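Long-range contacts in putative adhesin (Bacteroides thetaiotaomicron, PDB 4QDG), which is probably a lipid-anchored outer-membrane protein of the FimB/Mfa2 family that serves as a component of bacterial adhesive pili: residues Gln73-Leu84 with His124-Thr135; Leu115-Leu123 with Met192-Gln200. All blocks are in the same frame, centred on the assembly; numbering follows the deposited sequence.

Contact 1: residues Gln73-Leu84 with His124-Thr135. With MG (magnesium ion), chain C.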
loop_
_atom_site.group_PDB
_atom_site.type_symbol
_atom_site.label_atom_id
_atom_site.label_comp_id
_atom_site.label_asym_id
_atom_site.label_seq_id
_atom_site.Cartn_x
_atom_site.Cartn_y
_atom_site.Cartn_z
ATOM N N GLN A 73 23.364 27.274 -2.430
ATOM C CA GLN A 73 23.842 26.810 -1.121
ATOM C C GLN A 73 22.727 26.919 -0.070
ATOM O O GLN A 73 22.086 27.956 0.042
ATOM C CB GLN A 73 25.098 27.601 -0.686
ATOM C CG GLN A 73 25.898 26.961 0.458
ATOM C CD GLN A 73 27.170 27.702 0.827
ATOM O OE1 GLN A 73 27.820 28.368 0.005
ATOM N NE2 GLN A 73 27.591 27.548 2.073
ATOM N N GLY A 74 22.498 25.836 0.660
ATOM C CA GLY A 74 21.471 25.806 1.699
ATOM C C GLY A 74 21.061 24.437 2.189
ATOM O O GLY A 74 21.546 23.409 1.696
ATOM N N ASN A 75 20.150 24.430 3.172
ATOM C CA ASN A 75 19.608 23.209 3.755
ATOM C C ASN A 75 18.217 23.020 3.160
ATOM O O ASN A 75 17.399 23.938 3.240
ATOM C CB ASN A 75 19.615 23.318 5.294
ATOM C CG ASN A 75 19.207 22.068 6.034
ATOM O OD1 ASN A 75 19.594 20.944 5.704
ATOM N ND2 ASN A 75 18.460 22.250 7.107
ATOM N N TYR A 76 17.977 21.879 2.479
ATOM C CA TYR A 76 16.700 21.608 1.791
ATOM C C TYR A 76 15.982 20.389 2.330
ATOM O O TYR A 76 16.624 19.524 2.909
ATOM C CB TYR A 76 16.918 21.409 0.280
ATOM C CG TYR A 76 17.382 22.654 -0.432
ATOM C CD1 TYR A 76 18.734 22.996 -0.474
ATOM C CD2 TYR A 76 16.476 23.484 -1.087
ATOM C CE1 TYR A 76 19.168 24.153 -1.110
ATOM C CE2 TYR A 76 16.904 24.629 -1.762
ATOM C CZ TYR A 76 18.256 24.954 -1.780
ATOM O OH TYR A 76 18.705 26.076 -2.442
ATOM N N HIS A 77 14.646 20.325 2.121
ATOM C CA HIS A 77 13.814 19.181 2.490
ATOM C C HIS A 77 13.174 18.661 1.213
ATOM O O HIS A 77 12.563 19.433 0.463
ATOM C CB HIS A 77 12.773 19.518 3.562
ATOM C CG HIS A 77 12.004 18.304 4.013
ATOM N ND1 HIS A 77 12.569 17.362 4.872
ATOM C CD2 HIS A 77 10.765 17.890 3.668
ATOM C CE1 HIS A 77 11.666 16.409 5.002
ATOM N NE2 HIS A 77 10.556 16.692 4.317
ATOM N N PHE A 78 13.444 17.386 0.907
ATOM C CA PHE A 78 12.993 16.723 -0.311
ATOM C C PHE A 78 11.899 15.727 -0.043
ATOM O O PHE A 78 12.001 14.962 0.906
ATOM C CB PHE A 78 14.170 15.996 -0.969
ATOM C CG PHE A 78 15.310 16.910 -1.325
ATOM C CD1 PHE A 78 15.315 17.605 -2.536
ATOM C CD2 PHE A 78 16.398 17.053 -0.467
ATOM C CE1 PHE A 78 16.380 18.446 -2.871
ATOM C CE2 PHE A 78 17.470 17.875 -0.815
ATOM C CZ PHE A 78 17.451 18.573 -2.011
ATOM N N VAL A 79 10.868 15.710 -0.880
ATOM C CA VAL A 79 9.774 14.756 -0.751
ATOM C C VAL A 79 9.705 13.980 -2.035
ATOM O O VAL A 79 9.669 14.581 -3.100
ATOM C CB VAL A 79 8.405 15.410 -0.357
ATOM C CG1 VAL A 79 7.323 14.349 -0.200
ATOM C CG2 VAL A 79 8.527 16.219 0.936
ATOM N N ALA A 80 9.721 12.644 -1.944
ATOM C CA ALA A 80 9.617 11.773 -3.123
ATOM C C ALA A 80 8.330 10.984 -3.116
ATOM O O ALA A 80 7.880 10.496 -2.063
ATOM C CB ALA A 80 10.792 10.804 -3.198
ATOM N N TYR A 81 7.732 10.870 -4.313
ATOM C CA TYR A 81 6.548 10.047 -4.529
ATOM C C TYR A 81 6.801 9.120 -5.655
ATOM O O TYR A 81 7.370 9.534 -6.657
ATOM C CB TYR A 81 5.285 10.862 -4.830
ATOM C CG TYR A 81 4.703 11.597 -3.644
ATOM C CD1 TYR A 81 3.863 10.953 -2.740
ATOM C CD2 TYR A 81 4.946 12.946 -3.454
ATOM C CE1 TYR A 81 3.303 11.637 -1.661
ATOM C CE2 TYR A 81 4.372 13.645 -2.395
ATOM C CZ TYR A 81 3.545 12.988 -1.506
ATOM O OH TYR A 81 3.004 13.691 -0.465
ATOM N N GLY A 82 6.367 7.882 -5.490
ATOM C CA GLY A 82 6.404 6.870 -6.528
ATOM C C GLY A 82 4.976 6.523 -6.898
ATOM O O GLY A 82 4.125 6.405 -6.019
ATOM N N GLY A 83 4.689 6.415 -8.192
ATOM C CA GLY A 83 3.354 6.049 -8.652
ATOM C C GLY A 83 2.346 7.166 -8.804
ATOM O O GLY A 83 1.150 6.895 -8.900
ATOM N N LEU A 84 2.812 8.419 -8.818
ATOM C CA LEU A 84 1.979 9.613 -8.989
ATOM C C LEU A 84 2.075 10.194 -10.394
ATOM O O LEU A 84 1.120 10.806 -10.845
ATOM C CB LEU A 84 2.411 10.714 -8.002
ATOM C CG LEU A 84 1.638 10.949 -6.726
ATOM C CD1 LEU A 84 1.923 12.316 -6.206
ATOM C CD2 LEU A 84 0.168 10.886 -6.944
ATOM N N HIS A 124 -2.463 1.079 -8.634
ATOM C CA HIS A 124 -1.056 1.254 -9.006
ATOM C C HIS A 124 -0.301 1.624 -7.717
ATOM O O HIS A 124 -0.769 2.471 -6.958
ATOM C CB HIS A 124 -0.949 2.350 -10.091
ATOM C CG HIS A 124 0.426 2.581 -10.667
ATOM N ND1 HIS A 124 1.079 1.607 -11.420
ATOM C CD2 HIS A 124 1.180 3.712 -10.683
ATOM C CE1 HIS A 124 2.227 2.155 -11.799
ATOM N NE2 HIS A 124 2.327 3.418 -11.384
ATOM N N GLY A 125 0.822 0.961 -7.464
ATOM C CA GLY A 125 1.653 1.191 -6.284
ATOM C C GLY A 125 1.900 2.655 -5.979
ATOM O O GLY A 125 2.151 3.449 -6.890
ATOM N N LEU A 126 1.739 3.033 -4.704
ATOM C CA LEU A 126 2.001 4.394 -4.243
ATOM C C LEU A 126 3.138 4.318 -3.249
ATOM O O LEU A 126 3.087 3.524 -2.312
ATOM C CB LEU A 126 0.747 5.081 -3.649
ATOM C CG LEU A 126 0.953 6.528 -3.176
ATOM C CD1 LEU A 126 1.185 7.466 -4.370
ATOM C CD2 LEU A 126 -0.217 6.996 -2.324
ATOM N N TYR A 127 4.204 5.083 -3.506
ATOM C CA TYR A 127 5.413 5.094 -2.682
ATOM C C TYR A 127 5.698 6.493 -2.179
ATOM O O TYR A 127 5.322 7.473 -2.814
ATOM C CB TYR A 127 6.618 4.520 -3.453
ATOM C CG TYR A 127 6.408 3.093 -3.918
ATOM C CD1 TYR A 127 5.699 2.814 -5.083
ATOM C CD2 TYR A 127 6.929 2.020 -3.200
ATOM C CE1 TYR A 127 5.475 1.503 -5.502
ATOM C CE2 TYR A 127 6.770 0.703 -3.649
ATOM C CZ TYR A 127 6.020 0.448 -4.788
ATOM O OH TYR A 127 5.826 -0.842 -5.233
ATOM N N TRP A 128 6.291 6.583 -0.985
ATOM C CA TRP A 128 6.591 7.859 -0.348
ATOM C C TRP A 128 7.831 7.765 0.513
ATOM O O TRP A 128 8.050 6.767 1.182
ATOM C CB TRP A 128 5.394 8.329 0.516
ATOM C CG TRP A 128 5.639 9.600 1.264
ATOM C CD1 TRP A 128 5.449 10.871 0.805
ATOM C CD2 TRP A 128 6.193 9.726 2.579
ATOM N NE1 TRP A 128 5.823 11.780 1.764
ATOM C CE2 TRP A 128 6.276 11.104 2.866
ATOM C CE3 TRP A 128 6.593 8.804 3.560
ATOM C CZ2 TRP A 128 6.735 11.580 4.094
ATOM C CZ3 TRP A 128 7.056 9.282 4.776
ATOM C CH2 TRP A 128 7.122 10.652 5.034
ATOM N N GLY A 129 8.574 8.862 0.542
ATOM C CA GLY A 129 9.740 9.065 1.386
ATOM C C GLY A 129 10.110 10.535 1.411
ATOM O O GLY A 129 9.717 11.296 0.524
ATOM N N GLU A 130 10.901 10.938 2.406
ATOM C CA GLU A 130 11.389 12.327 2.512
ATOM C C GLU A 130 12.799 12.366 3.136
ATOM O O GLU A 130 13.218 11.411 3.797
ATOM C CB GLU A 130 10.411 13.216 3.299
ATOM C CG GLU A 130 10.151 12.751 4.722
ATOM C CD GLU A 130 9.280 13.655 5.570
ATOM O OE1 GLU A 130 8.632 14.560 5.000
ATOM O OE2 GLU A 130 9.256 13.466 6.808
ATOM N N LEU A 131 13.516 13.485 2.928
ATOM C CA LEU A 131 14.861 13.673 3.416
ATOM C C LEU A 131 15.219 15.160 3.525
ATOM O O LEU A 131 14.877 15.937 2.639
ATOM C CB LEU A 131 15.841 12.959 2.440
ATOM C CG LEU A 131 17.333 12.974 2.811
ATOM C CD1 LEU A 131 17.644 11.930 3.855
ATOM C CD2 LEU A 131 18.204 12.777 1.570
ATOM N N THR A 132 15.899 15.536 4.624
ATOM C CA THR A 132 16.449 16.883 4.819
ATOM C C THR A 132 17.941 16.762 4.541
ATOM O O THR A 132 18.595 15.849 5.072
ATOM C CB THR A 132 16.132 17.482 6.199
ATOM O OG1 THR A 132 14.731 17.494 6.385
ATOM C CG2 THR A 132 16.611 18.899 6.333
ATOM N N LEU A 133 18.467 17.619 3.656
ATOM C CA LEU A 133 19.876 17.510 3.290
ATOM C C LEU A 133 20.433 18.863 2.873
ATOM O O LEU A 133 19.793 19.605 2.114
ATOM C CB LEU A 133 20.039 16.435 2.162
ATOM C CG LEU A 133 21.397 16.260 1.460
ATOM C CD1 LEU A 133 22.476 15.673 2.413
ATOM C CD2 LEU A 133 21.247 15.347 0.253
ATOM N N ALA A 134 21.621 19.194 3.422
ATOM C CA ALA A 134 22.328 20.416 3.078
ATOM C C ALA A 134 23.137 20.163 1.799
ATOM O O ALA A 134 23.614 19.046 1.569
ATOM C CB ALA A 134 23.240 20.861 4.217
ATOM N N THR A 135 23.243 21.183 0.960
ATOM C CA THR A 135 23.988 21.113 -0.294
ATOM C C THR A 135 25.483 21.136 -0.031
ATOM O O THR A 135 25.922 21.575 1.035
ATOM C CB THR A 135 23.624 22.293 -1.203
ATOM O OG1 THR A 135 23.969 23.513 -0.530
ATOM C CG2 THR A 135 22.170 22.281 -1.629
HETATM MG MG MG C . 3.821 4.586 -12.473
HETATM O O HOH W 1 -0.812 5.114 -8.019
#
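His-77 spans two residues of the neighbouring strand with both nitrogens of its ring. ND1 shares a hydrogen bond of 2.6 Å with OG1 of Thr-132, its non-hydrogen-bonded pair partner, the donor left open, while NE2 donates to Glu-130 OE1 at 3.0 Å. With CG trans to the backbone N (chi1 -175°), the imidazole leans over toward strand 127-134 and meets both oxygens at its edge. Glu-130 stands its carboxylate almost upright to that ring, planes 84° apart, and OE1 takes the N-H from above the carboxylate plane; Tyr-103 OH is a second partner of OE1. Hydrogen bonds at both ring nitrogens, ND1 and NE2, fix the rotation of the imidazole.

Strands 75-82 and 127-134 are adjacent and antiparallel, eight residues pairing on each; side chains alternate between the His-77 and Phe-78 faces, and strands 38-44 and 140-159 flank the pair. On the His-77 face, Trp-128 CD1 lies 3.4 Å from Tyr-81 CE1, the two rings inclined obliquely. Val-79 CG1 packs 3.6 Å from Trp-128 NE1, a buried nitrogen without a polar partner. On the other face Phe-78 CE2 rests 4.2 Å from Leu-133 CB, and both side chains reach Val-15 and Leu-17.

Gly-83, whose positive phi (86°) suits a residue without a side chain, lets Gly-125 O approach its CA to 3.4 Å. Beyond it, His-124 NE2 binds the magnesium ion at 2.2 Å, with Asp-36, Cys-37 and Cys-86 completing the protein ligands.

Contact 2: residues Leu115-Leu123 with Met192-Gln200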
loop_
_atom_site.group_PDB
_atom_site.type_symbol
_atom_site.label_atom_id
_atom_site.label_comp_id
_atom_site.label_asym_id
_atom_site.label_seq_id
_atom_site.Cartn_x
_atom_site.Cartn_y
_atom_site.Cartn_z
ATOM N N LEU A 115 -12.349 3.196 -7.303
ATOM C CA LEU A 115 -13.165 2.357 -6.428
ATOM C C LEU A 115 -14.222 1.599 -7.222
ATOM O O LEU A 115 -14.527 0.448 -6.882
ATOM C CB LEU A 115 -13.840 3.171 -5.309
ATOM C CG LEU A 115 -12.922 3.883 -4.281
ATOM C CD1 LEU A 115 -13.718 4.840 -3.420
ATOM C CD2 LEU A 115 -12.135 2.898 -3.397
ATOM N N THR A 116 -14.750 2.224 -8.294
ATOM C CA THR A 116 -15.847 1.677 -9.082
ATOM C C THR A 116 -15.468 1.131 -10.475
ATOM O O THR A 116 -16.141 0.194 -10.923
ATOM C CB THR A 116 -16.943 2.726 -9.234
ATOM O OG1 THR A 116 -16.364 3.988 -9.563
ATOM C CG2 THR A 116 -17.806 2.850 -7.961
ATOM N N ASN A 117 -14.476 1.732 -11.192
ATOM C CA ASN A 117 -14.143 1.233 -12.523
ATOM C C ASN A 117 -13.405 -0.134 -12.396
ATOM O O ASN A 117 -12.305 -0.162 -11.861
ATOM C CB ASN A 117 -13.336 2.251 -13.330
ATOM C CG ASN A 117 -13.076 1.827 -14.769
ATOM O OD1 ASN A 117 -12.975 0.633 -15.100
ATOM N ND2 ASN A 117 -12.967 2.796 -15.663
ATOM N N PRO A 118 -13.991 -1.261 -12.885
ATOM C CA PRO A 118 -13.346 -2.582 -12.704
ATOM C C PRO A 118 -11.936 -2.686 -13.262
ATOM O O PRO A 118 -11.126 -3.428 -12.727
ATOM C CB PRO A 118 -14.281 -3.531 -13.461
ATOM C CG PRO A 118 -15.615 -2.855 -13.404
ATOM C CD PRO A 118 -15.307 -1.405 -13.551
ATOM N N ARG A 119 -11.646 -1.917 -14.315
ATOM C CA ARG A 119 -10.363 -1.858 -14.998
ATOM C C ARG A 119 -9.353 -1.006 -14.211
ATOM O O ARG A 119 -8.160 -1.074 -14.504
ATOM C CB ARG A 119 -10.575 -1.326 -16.431
ATOM C CG ARG A 119 -11.345 -2.350 -17.275
ATOM C CD ARG A 119 -12.130 -1.804 -18.440
ATOM N NE ARG A 119 -13.170 -0.818 -18.110
ATOM C CZ ARG A 119 -14.410 -1.089 -17.712
ATOM N NH1 ARG A 119 -14.774 -2.342 -17.447
ATOM N NH2 ARG A 119 -15.280 -0.104 -17.514
ATOM N N ARG A 120 -9.811 -0.253 -13.178
ATOM C CA ARG A 120 -8.939 0.601 -12.350
ATOM C C ARG A 120 -8.925 0.181 -10.851
ATOM O O ARG A 120 -8.183 0.783 -10.079
ATOM C CB ARG A 120 -9.365 2.081 -12.464
ATOM C CG ARG A 120 -9.323 2.635 -13.895
ATOM C CD ARG A 120 -9.306 4.143 -13.909
ATOM N NE ARG A 120 -8.080 4.642 -13.293
ATOM C CZ ARG A 120 -7.899 5.880 -12.857
ATOM N NH1 ARG A 120 -8.867 6.780 -12.969
ATOM N NH2 ARG A 120 -6.746 6.229 -12.300
ATOM N N LYS A 121 -9.704 -0.849 -10.452
ATOM C CA LYS A 121 -9.787 -1.276 -9.047
ATOM C C LYS A 121 -8.447 -1.762 -8.493
ATOM O O LYS A 121 -8.142 -1.486 -7.327
ATOM C CB LYS A 121 -10.878 -2.328 -8.813
ATOM C CG LYS A 121 -12.294 -1.765 -8.890
ATOM C CD LYS A 121 -13.305 -2.793 -8.424
ATOM C CE LYS A 121 -14.701 -2.413 -8.777
ATOM N NZ LYS A 121 -15.598 -3.600 -8.737
ATOM N N ASN A 122 -7.640 -2.449 -9.319
ATOM C CA ASN A 122 -6.322 -2.919 -8.891
ATOM C C ASN A 122 -5.391 -1.694 -8.915
ATOM O O ASN A 122 -4.996 -1.236 -9.993
ATOM C CB ASN A 122 -5.828 -4.070 -9.788
ATOM C CG ASN A 122 -4.560 -4.708 -9.312
ATOM O OD1 ASN A 122 -4.067 -4.437 -8.219
ATOM N ND2 ASN A 122 -4.033 -5.620 -10.097
ATOM N N LEU A 123 -5.119 -1.122 -7.732
ATOM C CA LEU A 123 -4.406 0.141 -7.586
ATOM C C LEU A 123 -2.942 0.039 -7.939
ATOM O O LEU A 123 -2.260 -0.933 -7.584
ATOM C CB LEU A 123 -4.554 0.745 -6.160
ATOM C CG LEU A 123 -5.969 0.816 -5.541
ATOM C CD1 LEU A 123 -5.911 1.342 -4.115
ATOM C CD2 LEU A 123 -6.938 1.655 -6.388
HETATM N N MSE A 192 -15.743 7.218 5.071
HETATM C CA MSE A 192 -15.629 5.820 4.724
HETATM C C MSE A 192 -15.749 5.584 3.220
HETATM O O MSE A 192 -16.561 6.211 2.536
HETATM C CB MSE A 192 -16.714 5.033 5.463
HETATM C CG MSE A 192 -16.595 3.531 5.290
HETATM SE SE MSE A 192 -18.218 2.591 5.811
HETATM C CE MSE A 192 -19.311 2.913 4.138
ATOM N N VAL A 193 -14.930 4.668 2.726
ATOM C CA VAL A 193 -14.943 4.184 1.339
ATOM C C VAL A 193 -15.156 2.679 1.405
ATOM O O VAL A 193 -14.804 2.056 2.407
ATOM C CB VAL A 193 -13.687 4.553 0.484
ATOM C CG1 VAL A 193 -13.531 6.061 0.356
ATOM C CG2 VAL A 193 -12.411 3.895 1.016
ATOM N N THR A 194 -15.718 2.104 0.344
ATOM C CA THR A 194 -15.904 0.670 0.223
ATOM C C THR A 194 -15.027 0.168 -0.939
ATOM O O THR A 194 -15.158 0.638 -2.067
ATOM C CB THR A 194 -17.395 0.333 0.036
ATOM O OG1 THR A 194 -18.109 0.793 1.175
ATOM C CG2 THR A 194 -17.644 -1.160 -0.145
ATOM N N TYR A 195 -14.128 -0.770 -0.647
ATOM C CA TYR A 195 -13.329 -1.444 -1.656
ATOM C C TYR A 195 -14.045 -2.744 -2.009
ATOM O O TYR A 195 -14.520 -3.446 -1.104
ATOM C CB TYR A 195 -11.900 -1.760 -1.148
ATOM C CG TYR A 195 -11.028 -0.566 -0.807
ATOM C CD1 TYR A 195 -10.285 0.086 -1.791
ATOM C CD2 TYR A 195 -10.865 -0.159 0.511
ATOM C CE1 TYR A 195 -9.464 1.164 -1.476
ATOM C CE2 TYR A 195 -10.005 0.879 0.846
ATOM C CZ TYR A 195 -9.303 1.539 -0.147
ATOM O OH TYR A 195 -8.453 2.547 0.232
ATOM N N THR A 196 -14.091 -3.081 -3.308
ATOM C CA THR A 196 -14.661 -4.346 -3.779
ATOM C C THR A 196 -13.558 -5.078 -4.577
ATOM O O THR A 196 -12.558 -4.452 -4.939
ATOM C CB THR A 196 -15.980 -4.149 -4.537
ATOM O OG1 THR A 196 -15.758 -3.337 -5.684
ATOM C CG2 THR A 196 -17.113 -3.568 -3.637
ATOM N N PRO A 197 -13.669 -6.396 -4.823
ATOM C CA PRO A 197 -12.567 -7.102 -5.512
ATOM C C PRO A 197 -12.323 -6.700 -6.969
ATOM O O PRO A 197 -13.259 -6.437 -7.734
ATOM C CB PRO A 197 -13.007 -8.560 -5.450
ATOM C CG PRO A 197 -13.964 -8.622 -4.276
ATOM C CD PRO A 197 -14.720 -7.349 -4.400
ATOM N N TRP A 198 -11.044 -6.650 -7.334
ATOM C CA TRP A 198 -10.558 -6.390 -8.684
ATOM C C TRP A 198 -10.476 -7.745 -9.436
ATOM O O TRP A 198 -10.451 -7.776 -10.657
ATOM C CB TRP A 198 -9.202 -5.631 -8.685
ATOM C CG TRP A 198 -8.044 -6.350 -8.054
ATOM C CD1 TRP A 198 -7.602 -6.212 -6.774
ATOM C CD2 TRP A 198 -7.142 -7.273 -8.690
ATOM N NE1 TRP A 198 -6.460 -6.945 -6.587
ATOM C CE2 TRP A 198 -6.179 -7.643 -7.730
ATOM C CE3 TRP A 198 -7.018 -7.777 -9.999
ATOM C CZ2 TRP A 198 -5.147 -8.555 -8.007
ATOM C CZ3 TRP A 198 -5.991 -8.672 -10.276
ATOM C CH2 TRP A 198 -5.083 -9.072 -9.279
ATOM N N ALA A 199 -10.441 -8.850 -8.689
ATOM C CA ALA A 199 -10.429 -10.235 -9.163
ATOM C C ALA A 199 -11.169 -11.104 -8.163
ATOM O O ALA A 199 -11.094 -10.862 -6.962
ATOM C CB ALA A 199 -9.008 -10.729 -9.355
ATOM N N GLN A 200 -11.922 -12.074 -8.662
ATOM C CA GLN A 200 -12.724 -13.016 -7.879
ATOM C C GLN A 200 -12.938 -14.270 -8.726
ATOM O O GLN A 200 -13.079 -14.174 -9.940
ATOM C CB GLN A 200 -14.062 -12.364 -7.479
ATOM C CG GLN A 200 -14.995 -13.223 -6.616
ATOM C CD GLN A 200 -16.151 -12.446 -6.064
ATOM O OE1 GLN A 200 -16.120 -11.219 -5.968
ATOM N NE2 GLN A 200 -17.188 -13.154 -5.637
HETATM O O HOH W 2 -12.599 -1.276 -4.992
HETATM O O HOH W 3 -16.452 -0.701 -5.581
HETATM O O HOH W 4 -11.995 -5.813 -11.700
HETATM O O HOH W 5 -15.920 -6.432 -7.669
HETATM O O HOH W 6 -14.717 -5.417 -10.697
#
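Asn-122 lays its amide flat on the indole of Trp-198, the two planes only 10° apart and the side chains running side by side in the same direction. Its CB makes a CH-pi contact with the five-membered ring, 3.8 Å from the centroid and 22° off the normal, while ND2 extends over the six-membered part, 3.6 Å from Trp-198 CZ3. Asparagine, short and flat, can cover the indole in this way; Ala-199 CB touches the opposite face, and Trp-198 NE1 is hydrogen-bonded to Asn-152 OD1.

The apolar contacts lie at the other end. Leu-115 divides its branches, CD1 meeting Val-193 CB at 3.9 Å and CD2 touching Tyr-195 CE1 at 3.7 Å. The Tyr-195 ring is met obliquely by Leu-115 CD2 and, more distantly, by Leu-123 CD1, and its hydroxyl is hydrogen-bonded to Asn-178 OD1. Strand 193-195 is an outermost strand of a four-stranded antiparallel sheet, so the contact packs the end of helix 113-116 and the loop after it against a sheet margin and the loop leading into strand 199-207.

Polar links, direct and through water, join the two segments along their length. Lys-121, extended beyond CG, carries NZ past the Pro-197 carbonyl to donate to Thr-196 OG1 at 3.1 Å; a long aliphatic chain ending in an ammonium group suits this reach. A water accepts from the same NZ and donates to Pro-197 O. Another joins Leu-115 O to Thr-196 OG1, and a third donates to the carbonyl oxygens of both Pro-118 and Trp-198, 2.7 Å from each.

Overall arrangement
Contact 1 and contact 2 share one run of chain: residues 115-123 of contact 2 lead directly into 124-135 of contact 1, and otherwise the two do not touch. Their centres lie about 29 Å apart, on opposite sides of the chain's centre. Contact 2 meets edge strand 193-195 of a four-stranded sheet and also the start of strand 199-207, which connects through strands 213-223 and 140-159 to strand 127-137 of contact 1. The junction lies by a metal site: His-124 binds magnesium together with residues from elsewhere in the chain. The side chain of Leu-123 is about 11 Å from a bound magnesium ion and about 8 Å from that of Asn-151, a ligand of the second magnesium.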